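Local coordinates for FAD-binding oxidoreductase (Gulosibacter chungangensis, PDB 7PBG), which oxidises 4-ethylphenol with a covalently bound FAD cofactor, dehydrogenating the side chain to give 4-vinylphenol, at residues Y30-D34 with E35-S39; E116-K120 with L121-V125; A305-R308 with M309-L313; R328-I331 with D332-E336. All coordinates share one frame; numbering follows the deposited sequence.

Contact 1. Residues Y30-D34 with E35-S39; sequences YVRVD and EATVS
An N-cap at the start of helix 35-39 joins D34 to T37, three residues on. OD2 of D34 takes two donors from that one residue: T37 N at 3.0 Å, meeting the oxygen from above the carboxylate plane, and T37 OG1 at 2.6 Å, received on the syn lone pair of OD2. The cap depends on a first torsion (chi1 54°) that sets CG of D34 between its own backbone N and carbonyl carbon, folding the carboxylate back over the first turn. On T37, OG1 stands anti to the carbonyl carbon (chi1 -56°), which places it beside the N-H that shares its acceptor. The other carboxylate oxygen, OD1, is 2.8 Å from R32 NH1 in a salt bridge; it sits well out of the guanidinium plane, so the attraction is one of charge alone. The arginine arches across T37 at about a right angle, with R32 CB 3.8 Å from T37 CG2 and the hydroxyl under one guanidinium face. An alanine in place of D34 would probably leave T37 N and OG1 without their shared acceptor and R32 without this counter-charge. The backbone begins the helix proper with V38 N to D34 O at 2.9 Å and 175°, while V38 CG2 lies 3.5 Å from R32 O. Outside the turn, V58 of strand 57-59 touches both R32 and T37, and E35 OE1 forms a salt bridge with R4. Aspartate as N-cap, bonded to the third residue after it, is the classical start of an alpha-helix, here separated by V33 from strand 31-32, outermost in its sheet within this chain.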
# COMPACT_ATOMS: atom_id res chain seq x y z
N TYR A 30 26.07 -8.83 25.81
CA TYR A 30 25.27 -8.55 24.59
C TYR A 30 25.92 -7.50 23.69
O TYR A 30 25.33 -7.08 22.66
CB TYR A 30 23.85 -8.13 24.97
CG TYR A 30 23.17 -9.11 25.88
CD1 TYR A 30 22.86 -10.37 25.41
CD2 TYR A 30 22.80 -8.76 27.16
CE1 TYR A 30 22.22 -11.30 26.21
CE2 TYR A 30 22.16 -9.68 27.98
CZ TYR A 30 21.85 -10.94 27.49
OH TYR A 30 21.23 -11.88 28.27
N VAL A 31 27.13 -7.06 24.03
CA VAL A 31 27.91 -6.07 23.24
C VAL A 31 29.24 -6.74 22.88
O VAL A 31 30.03 -6.99 23.80
CB VAL A 31 28.09 -4.78 24.06
CG1 VAL A 31 28.98 -3.76 23.36
CG2 VAL A 31 26.75 -4.18 24.45
N ARG A 32 29.44 -7.09 21.61
CA ARG A 32 30.57 -7.95 21.16
C ARG A 32 31.47 -7.17 20.20
O ARG A 32 30.96 -6.56 19.21
CB ARG A 32 30.02 -9.24 20.56
CG ARG A 32 29.15 -10.01 21.54
CD ARG A 32 29.92 -10.53 22.74
NE ARG A 32 30.39 -11.89 22.52
CZ ARG A 32 31.64 -12.32 22.70
NH1 ARG A 32 32.59 -11.53 23.14
NH2 ARG A 32 31.91 -13.59 22.44
N VAL A 33 32.77 -7.15 20.49
CA VAL A 33 33.78 -6.45 19.64
C VAL A 33 34.85 -7.44 19.16
O VAL A 33 35.69 -7.02 18.36
CB VAL A 33 34.41 -5.25 20.36
CG1 VAL A 33 33.38 -4.15 20.64
CG2 VAL A 33 35.11 -5.66 21.64
N ASP A 34 34.80 -8.71 19.57
CA ASP A 34 35.84 -9.68 19.16
C ASP A 34 35.65 -10.06 17.69
O ASP A 34 34.49 -10.20 17.24
CB ASP A 34 35.81 -10.93 20.04
CG ASP A 34 34.43 -11.56 20.05
OD1 ASP A 34 33.48 -10.88 20.54
OD2 ASP A 34 34.29 -12.68 19.51
N GLU A 35 36.77 -10.25 16.99
CA GLU A 35 36.82 -10.59 15.55
C GLU A 35 35.98 -11.85 15.28
O GLU A 35 35.24 -11.84 14.30
CB GLU A 35 38.27 -10.78 15.11
CG GLU A 35 38.39 -11.21 13.67
CD GLU A 35 37.96 -10.15 12.68
OE1 GLU A 35 38.03 -8.96 13.03
OE2 GLU A 35 37.54 -10.50 11.58
N ALA A 36 36.09 -12.90 16.09
CA ALA A 36 35.37 -14.17 15.85
C ALA A 36 33.86 -13.90 15.79
O ALA A 36 33.19 -14.45 14.89
CB ALA A 36 35.72 -15.22 16.88
N THR A 37 33.32 -13.11 16.72
CA THR A 37 31.86 -12.84 16.80
C THR A 37 31.45 -11.81 15.75
O THR A 37 30.46 -12.07 15.03
CB THR A 37 31.40 -12.33 18.17
OG1 THR A 37 31.79 -13.26 19.17
CG2 THR A 37 29.89 -12.18 18.21
N VAL A 38 32.18 -10.70 15.61
CA VAL A 38 31.73 -9.65 14.65
C VAL A 38 31.83 -10.16 13.20
O VAL A 38 30.97 -9.78 12.38
CB VAL A 38 32.45 -8.32 14.86
CG1 VAL A 38 31.94 -7.24 13.93
CG2 VAL A 38 32.34 -7.86 16.30
N SER A 39 32.82 -11.00 12.88
CA SER A 39 33.10 -11.44 11.49
C SER A 39 31.95 -12.28 10.97
O SER A 39 31.77 -12.33 9.75
CB SER A 39 34.44 -12.18 11.37
OG SER A 39 34.46 -13.34 12.17

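Contact 2. Residues E116-K120 with L121-V125; sequences EINEK and LAYAV
N118 meets Y123 and L121 across the turn of the hairpin formed by strands 114-118 and 123-126. Its CB lies over one face of the Y123 ring, 3.7 Å from the centroid and 18° off the normal, a CH-pi contact offset toward the rim. CG continues past CE2 of that ring, the amide plane turned 34° from the ring plane. There the amide divides: OD1 accepts L121 N at 3.0 Å, the donor standing 46° above the carbonyl plane, whereas ND2 gives a hydrogen bond to E116 OE2 on its own strand at 3.2 Å. With CG anti to the backbone N, the amide can span these two partners. E116 OE2 also lies 3.0 Å from Y123 OH, the carboxylate turned steeply against the ring.

The main chain fixes the register through N118 N to Y123 O at 2.8 Å, and A122 and Y123 both oppose N118, a G1 beta bulge. The second subunit reaches this turn: its E260 forms a salt bridge with K120, and its R436 donates to A122 O. Chemically, one amide uses both its ends: OD1 satisfies the backbone N-H of L121 in the turn, and ND2 holds the E116 carboxylate beside the Y123 hydroxyl.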
# COMPACT_ATOMS: atom_id res chain seq x y z
N GLU A 116 1.21 -12.86 18.61
CA GLU A 116 -0.23 -13.04 18.38
C GLU A 116 -0.38 -13.85 17.10
O GLU A 116 0.27 -13.53 16.11
CB GLU A 116 -0.97 -11.71 18.30
CG GLU A 116 -2.48 -11.87 18.14
CD GLU A 116 -3.29 -10.60 18.28
OE1 GLU A 116 -2.68 -9.54 18.35
OE2 GLU A 116 -4.56 -10.70 18.34
N ILE A 117 -1.36 -14.73 17.11
CA ILE A 117 -1.91 -15.40 15.90
C ILE A 117 -3.43 -15.29 16.03
O ILE A 117 -4.06 -16.05 16.78
CB ILE A 117 -1.44 -16.83 15.77
CG1 ILE A 117 0.09 -16.93 15.70
CG2 ILE A 117 -2.10 -17.52 14.58
CD1 ILE A 117 0.55 -18.32 15.98
N ASN A 118 -3.97 -14.31 15.35
CA ASN A 118 -5.41 -14.01 15.45
C ASN A 118 -6.10 -14.75 14.31
O ASN A 118 -6.02 -14.28 13.13
CB ASN A 118 -5.62 -12.50 15.44
CG ASN A 118 -7.04 -12.11 15.77
OD1 ASN A 118 -8.00 -12.74 15.30
ND2 ASN A 118 -7.17 -11.08 16.60
N GLU A 119 -6.82 -15.82 14.62
CA GLU A 119 -7.49 -16.57 13.53
C GLU A 119 -8.68 -15.78 12.96
O GLU A 119 -8.83 -15.75 11.75
CB GLU A 119 -7.98 -17.91 14.05
CG GLU A 119 -8.55 -18.78 12.95
CD GLU A 119 -8.79 -20.21 13.39
OE1 GLU A 119 -8.82 -20.46 14.65
OE2 GLU A 119 -8.89 -21.08 12.49
N LYS A 120 -9.55 -15.22 13.81
CA LYS A 120 -10.81 -14.57 13.39
C LYS A 120 -10.50 -13.45 12.39
O LYS A 120 -11.29 -13.25 11.50
CB LYS A 120 -11.55 -13.99 14.60
CG LYS A 120 -12.89 -13.35 14.27
CD LYS A 120 -13.71 -13.02 15.51
CE LYS A 120 -15.08 -12.46 15.13
NZ LYS A 120 -15.95 -12.23 16.31
N LEU A 121 -9.44 -12.66 12.64
CA LEU A 121 -9.09 -11.50 11.80
C LEU A 121 -7.82 -11.81 10.99
O LEU A 121 -7.31 -10.90 10.34
CB LEU A 121 -8.92 -10.28 12.71
CG LEU A 121 -10.21 -9.88 13.44
CD1 LEU A 121 -10.00 -8.61 14.25
CD2 LEU A 121 -11.36 -9.72 12.47
N ALA A 122 -7.35 -13.05 11.00
CA ALA A 122 -6.33 -13.59 10.07
C ALA A 122 -5.08 -12.72 10.03
O ALA A 122 -4.77 -12.14 8.96
CB ALA A 122 -6.88 -13.71 8.70
N TYR A 123 -4.44 -12.52 11.16
CA TYR A 123 -3.12 -11.85 11.19
C TYR A 123 -2.22 -12.45 12.26
O TYR A 123 -2.70 -13.05 13.19
CB TYR A 123 -3.25 -10.35 11.34
CG TYR A 123 -3.72 -9.86 12.68
CD1 TYR A 123 -2.84 -9.62 13.72
CD2 TYR A 123 -5.06 -9.66 12.94
CE1 TYR A 123 -3.26 -9.17 14.97
CE2 TYR A 123 -5.49 -9.17 14.16
CZ TYR A 123 -4.60 -8.93 15.19
OH TYR A 123 -5.04 -8.48 16.41
N ALA A 124 -0.93 -12.17 12.15
CA ALA A 124 0.04 -12.51 13.19
C ALA A 124 0.81 -11.24 13.52
O ALA A 124 0.78 -10.28 12.72
CB ALA A 124 0.95 -13.62 12.73
N VAL A 125 1.41 -11.24 14.67
CA VAL A 125 2.29 -10.15 15.14
C VAL A 125 3.66 -10.74 15.44
O VAL A 125 3.74 -11.75 16.23
CB VAL A 125 1.71 -9.38 16.34
CG1 VAL A 125 2.66 -8.28 16.83
CG2 VAL A 125 0.33 -8.86 16.02

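Contact 3. Residues A305-R308 with M309-L313; sequences AKQR and MVDEL
D311 N bonds to Q307 O at 2.9 Å, and the same two residues, one helical turn apart, are joined again through their side chains. There NE2 of Q307 donates to OD1 of D311 over 3.0 Å and at 160°. The two flat groups play different parts in this bond: the acceptor lies in the glutamine amide plane, but the donor comes in 40° above the plane of the carboxylate. The side chains pass at a slant. A bend at chi2 of Q307 (64°) turns the amide forward along the helix, toward D311, bringing CG to 3.6 Å from D311 OD2 and NE2 to 3.8 Å from V310 CB. OE1, at the other end of the amide, accepts from H317 NE2, linking the helix to the loop that follows it. A leucine in place of Q307 would probably leave both D311 OD1 and H317 NE2 without this partner.

R308 and E312 lie side by side and point the same way, yet R308 NE and E312 OE1 are 5.5 Å apart and form no salt bridge; the guanidinium donates through NH2 to W294 O. On another side, M309 runs back along the helix, CG 3.4 Å from A305 O, and packs on V281 and A285 of helix 281-288. The chemistry implies that the polar side chains at 307 and 308 bind helix 303-313 to flanking loops, while apolar ones seat it on its neighbour.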
# COMPACT_ATOMS: atom_id res chain seq x y z
N ALA A 305 25.14 -28.44 -22.68
CA ALA A 305 25.03 -28.67 -21.22
C ALA A 305 23.61 -28.33 -20.78
O ALA A 305 23.04 -29.11 -20.02
CB ALA A 305 26.05 -27.88 -20.41
N LYS A 306 23.01 -27.26 -21.29
CA LYS A 306 21.64 -26.86 -20.87
C LYS A 306 20.65 -27.90 -21.39
O LYS A 306 19.71 -28.20 -20.68
CB LYS A 306 21.37 -25.43 -21.34
CG LYS A 306 22.27 -24.43 -20.63
CD LYS A 306 22.19 -23.06 -21.27
CE LYS A 306 23.13 -22.02 -20.70
NZ LYS A 306 22.99 -20.72 -21.44
N GLN A 307 20.88 -28.43 -22.57
CA GLN A 307 20.01 -29.46 -23.17
C GLN A 307 20.13 -30.73 -22.31
O GLN A 307 19.13 -31.41 -22.12
CB GLN A 307 20.33 -29.72 -24.63
CG GLN A 307 19.22 -30.49 -25.31
CD GLN A 307 17.92 -29.72 -25.36
OE1 GLN A 307 17.88 -28.58 -25.83
NE2 GLN A 307 16.85 -30.32 -24.86
N ARG A 308 21.32 -31.08 -21.88
CA ARG A 308 21.48 -32.25 -20.97
C ARG A 308 20.61 -32.05 -19.72
O ARG A 308 19.93 -32.99 -19.27
CB ARG A 308 22.94 -32.50 -20.57
CG ARG A 308 23.81 -32.99 -21.71
CD ARG A 308 25.14 -33.48 -21.16
NE ARG A 308 26.11 -32.43 -20.93
CZ ARG A 308 26.85 -31.83 -21.84
NH1 ARG A 308 26.72 -32.20 -23.11
NH2 ARG A 308 27.73 -30.89 -21.49
N MET A 309 20.62 -30.86 -19.12
CA MET A 309 19.75 -30.53 -17.96
C MET A 309 18.28 -30.78 -18.34
O MET A 309 17.58 -31.47 -17.59
CB MET A 309 19.93 -29.08 -17.52
CG MET A 309 21.33 -28.75 -17.13
SD MET A 309 21.45 -26.99 -16.81
CE MET A 309 23.22 -26.72 -16.89
N VAL A 310 17.83 -30.20 -19.46
CA VAL A 310 16.42 -30.35 -19.90
C VAL A 310 16.11 -31.83 -20.00
O VAL A 310 15.03 -32.23 -19.50
CB VAL A 310 16.12 -29.62 -21.22
CG1 VAL A 310 14.74 -30.01 -21.72
CG2 VAL A 310 16.30 -28.13 -21.02
N ASP A 311 16.94 -32.59 -20.69
CA ASP A 311 16.57 -33.97 -21.11
C ASP A 311 16.64 -34.90 -19.91
O ASP A 311 15.76 -35.72 -19.74
CB ASP A 311 17.50 -34.50 -22.20
CG ASP A 311 17.41 -33.72 -23.50
OD1 ASP A 311 16.38 -33.01 -23.68
OD2 ASP A 311 18.33 -33.87 -24.34
N GLU A 312 17.62 -34.73 -19.08
CA GLU A 312 17.89 -35.69 -17.99
C GLU A 312 17.00 -35.36 -16.79
O GLU A 312 16.57 -36.26 -16.13
CB GLU A 312 19.39 -35.73 -17.69
CG GLU A 312 20.17 -36.29 -18.86
CD GLU A 312 21.67 -36.29 -18.65
OE1 GLU A 312 22.38 -36.28 -19.66
OE2 GLU A 312 22.11 -36.19 -17.47
N LEU A 313 16.80 -34.09 -16.47
CA LEU A 313 15.84 -33.68 -15.40
C LEU A 313 14.41 -33.87 -15.90
O LEU A 313 13.51 -33.97 -15.06
CB LEU A 313 16.09 -32.24 -15.02
CG LEU A 313 17.47 -31.94 -14.44
CD1 LEU A 313 17.62 -30.47 -14.18
CD2 LEU A 313 17.62 -32.71 -13.12

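Contact 4. Residues R328-I331 with D332-E336; sequences RWQI and DKYIE
R328 and D332 cross at about a right angle, their guanidinium and carboxylate planes 86° apart, so that a single oxygen serves the salt bridge. R328 NE reaches D332 OD1 at 2.7 Å, on the syn side of the carboxylate, and the N-H...O angle of 147° shows some bending. A turn at chi2 of R328 (59°) lays its chain past the aspartate, with CD 3.4 Å from the same oxygen. NE, NH1 and NH2 thus each have a carboxylate partner, in D332, E241 and E354 respectively, which probably fixes the orientation of the guanidinium.

Q330 and Y334 meet at a slant. The extended glutamine passes over one face of the ring, its CG 4.0 Å from the centroid in a CH-pi contact, and NE2 then donates to Y334 OH at 3.2 Å, with the hydroxyl close to the amide plane. The ring therefore has the aliphatic part of Q330 above it and the amide at its hydroxyl.

All these pairs are i to i+4 neighbours on helix 328-342, which packs against the large antiparallel sheet: I331 touches L243 of strand 241-249 and C324 of strand 318-326. I331 and I335 lie alongside each other and point the same way, CG2 of I331 3.8 Å from CG1 of I335. On another side, helix 328-342 meets the second subunit, where W329 of each copy makes a cation-pi contact with K333 of the other and Q330 packs on Y334 of the neighbouring chain.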
# COMPACT_ATOMS: atom_id res chain seq x y z
N ARG A 328 -12.51 -27.36 -4.97
CA ARG A 328 -12.10 -28.12 -6.18
C ARG A 328 -12.87 -27.65 -7.42
O ARG A 328 -12.26 -27.65 -8.51
CB ARG A 328 -12.23 -29.62 -5.96
CG ARG A 328 -11.44 -30.45 -6.95
CD ARG A 328 -9.95 -30.18 -6.96
NE ARG A 328 -9.27 -30.92 -8.01
CZ ARG A 328 -8.17 -31.68 -7.88
NH1 ARG A 328 -7.52 -31.77 -6.72
NH2 ARG A 328 -7.69 -32.30 -8.96
N TRP A 329 -14.16 -27.27 -7.31
CA TRP A 329 -14.93 -26.83 -8.51
C TRP A 329 -14.26 -25.65 -9.16
O TRP A 329 -14.28 -25.55 -10.40
CB TRP A 329 -16.42 -26.55 -8.22
CG TRP A 329 -16.69 -25.62 -7.09
CD1 TRP A 329 -17.03 -25.94 -5.80
CD2 TRP A 329 -16.74 -24.19 -7.17
NE1 TRP A 329 -17.19 -24.80 -5.06
CE2 TRP A 329 -17.06 -23.72 -5.88
CE3 TRP A 329 -16.57 -23.27 -8.21
CZ2 TRP A 329 -17.11 -22.36 -5.59
CZ3 TRP A 329 -16.66 -21.93 -7.91
CH2 TRP A 329 -16.92 -21.49 -6.63
N GLN A 330 -13.69 -24.77 -8.35
CA GLN A 330 -13.00 -23.55 -8.84
C GLN A 330 -11.61 -23.92 -9.37
O GLN A 330 -11.23 -23.50 -10.49
CB GLN A 330 -12.87 -22.56 -7.69
CG GLN A 330 -12.15 -21.29 -8.11
CD GLN A 330 -12.08 -20.29 -6.98
OE1 GLN A 330 -12.09 -20.65 -5.81
NE2 GLN A 330 -12.06 -19.03 -7.36
N ILE A 331 -10.83 -24.66 -8.59
CA ILE A 331 -9.50 -25.14 -9.06
C ILE A 331 -9.61 -25.82 -10.40
O ILE A 331 -8.80 -25.52 -11.30
CB ILE A 331 -8.83 -26.05 -8.01
CG1 ILE A 331 -8.45 -25.26 -6.76
CG2 ILE A 331 -7.65 -26.77 -8.65
CD1 ILE A 331 -7.98 -26.12 -5.60
N ASP A 332 -10.57 -26.72 -10.58
CA ASP A 332 -10.60 -27.51 -11.82
C ASP A 332 -10.86 -26.59 -13.02
O ASP A 332 -10.29 -26.86 -14.11
CB ASP A 332 -11.67 -28.60 -11.73
CG ASP A 332 -11.27 -29.75 -10.84
OD1 ASP A 332 -10.08 -29.79 -10.36
OD2 ASP A 332 -12.13 -30.60 -10.60
N LYS A 333 -11.71 -25.57 -12.85
CA LYS A 333 -11.98 -24.57 -13.93
C LYS A 333 -10.70 -23.80 -14.23
O LYS A 333 -10.39 -23.59 -15.39
CB LYS A 333 -13.08 -23.62 -13.50
CG LYS A 333 -14.46 -24.26 -13.48
CD LYS A 333 -15.06 -24.31 -14.86
CE LYS A 333 -16.55 -24.56 -14.81
NZ LYS A 333 -17.02 -24.97 -16.14
N TYR A 334 -10.01 -23.31 -13.21
CA TYR A 334 -8.82 -22.50 -13.49
C TYR A 334 -7.72 -23.34 -14.14
O TYR A 334 -7.08 -22.89 -15.09
CB TYR A 334 -8.35 -21.78 -12.22
CG TYR A 334 -9.25 -20.70 -11.69
CD1 TYR A 334 -10.35 -20.20 -12.39
CD2 TYR A 334 -8.97 -20.10 -10.46
CE1 TYR A 334 -11.16 -19.21 -11.86
CE2 TYR A 334 -9.78 -19.11 -9.92
CZ TYR A 334 -10.86 -18.64 -10.64
OH TYR A 334 -11.66 -17.64 -10.16
N ILE A 335 -7.46 -24.54 -13.61
CA ILE A 335 -6.42 -25.43 -14.18
C ILE A 335 -6.74 -25.70 -15.65
O ILE A 335 -5.86 -25.59 -16.46
CB ILE A 335 -6.33 -26.71 -13.34
CG1 ILE A 335 -5.80 -26.42 -11.94
CG2 ILE A 335 -5.58 -27.80 -14.11
CD1 ILE A 335 -4.31 -26.16 -11.88
N GLU A 336 -8.00 -25.95 -16.00
CA GLU A 336 -8.37 -26.19 -17.41
C GLU A 336 -8.05 -24.95 -18.24
O GLU A 336 -7.40 -25.11 -19.30
CB GLU A 336 -9.84 -26.64 -17.44
CG GLU A 336 -10.44 -26.74 -18.82
CD GLU A 336 -11.93 -27.07 -18.85
OE1 GLU A 336 -12.75 -26.44 -18.09
OE2 GLU A 336 -12.30 -27.94 -19.66

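In the fold
The four contacts follow one another along the chain without touching. Contacts 1 and 2 lie on the FAD-binding side of the fold, their nearest atoms about 21 Å apart: the V38 side chain is about 11 Å from that of the FAD-binding residue H82, and that of V125 about 13 Å from the bound FAD. Contacts 3 and 4 lie away from the FAD-binding residues, on helices 303-313 and 328-342, joined in sequence through strand 318-326; their centres are about 32 Å apart. Contacts 2 and 4, with nearest atoms about 17 Å apart, both touch the second subunit. Contacts 1 and 4, about 54 Å between centres, lie on opposite sides of the chain's centre.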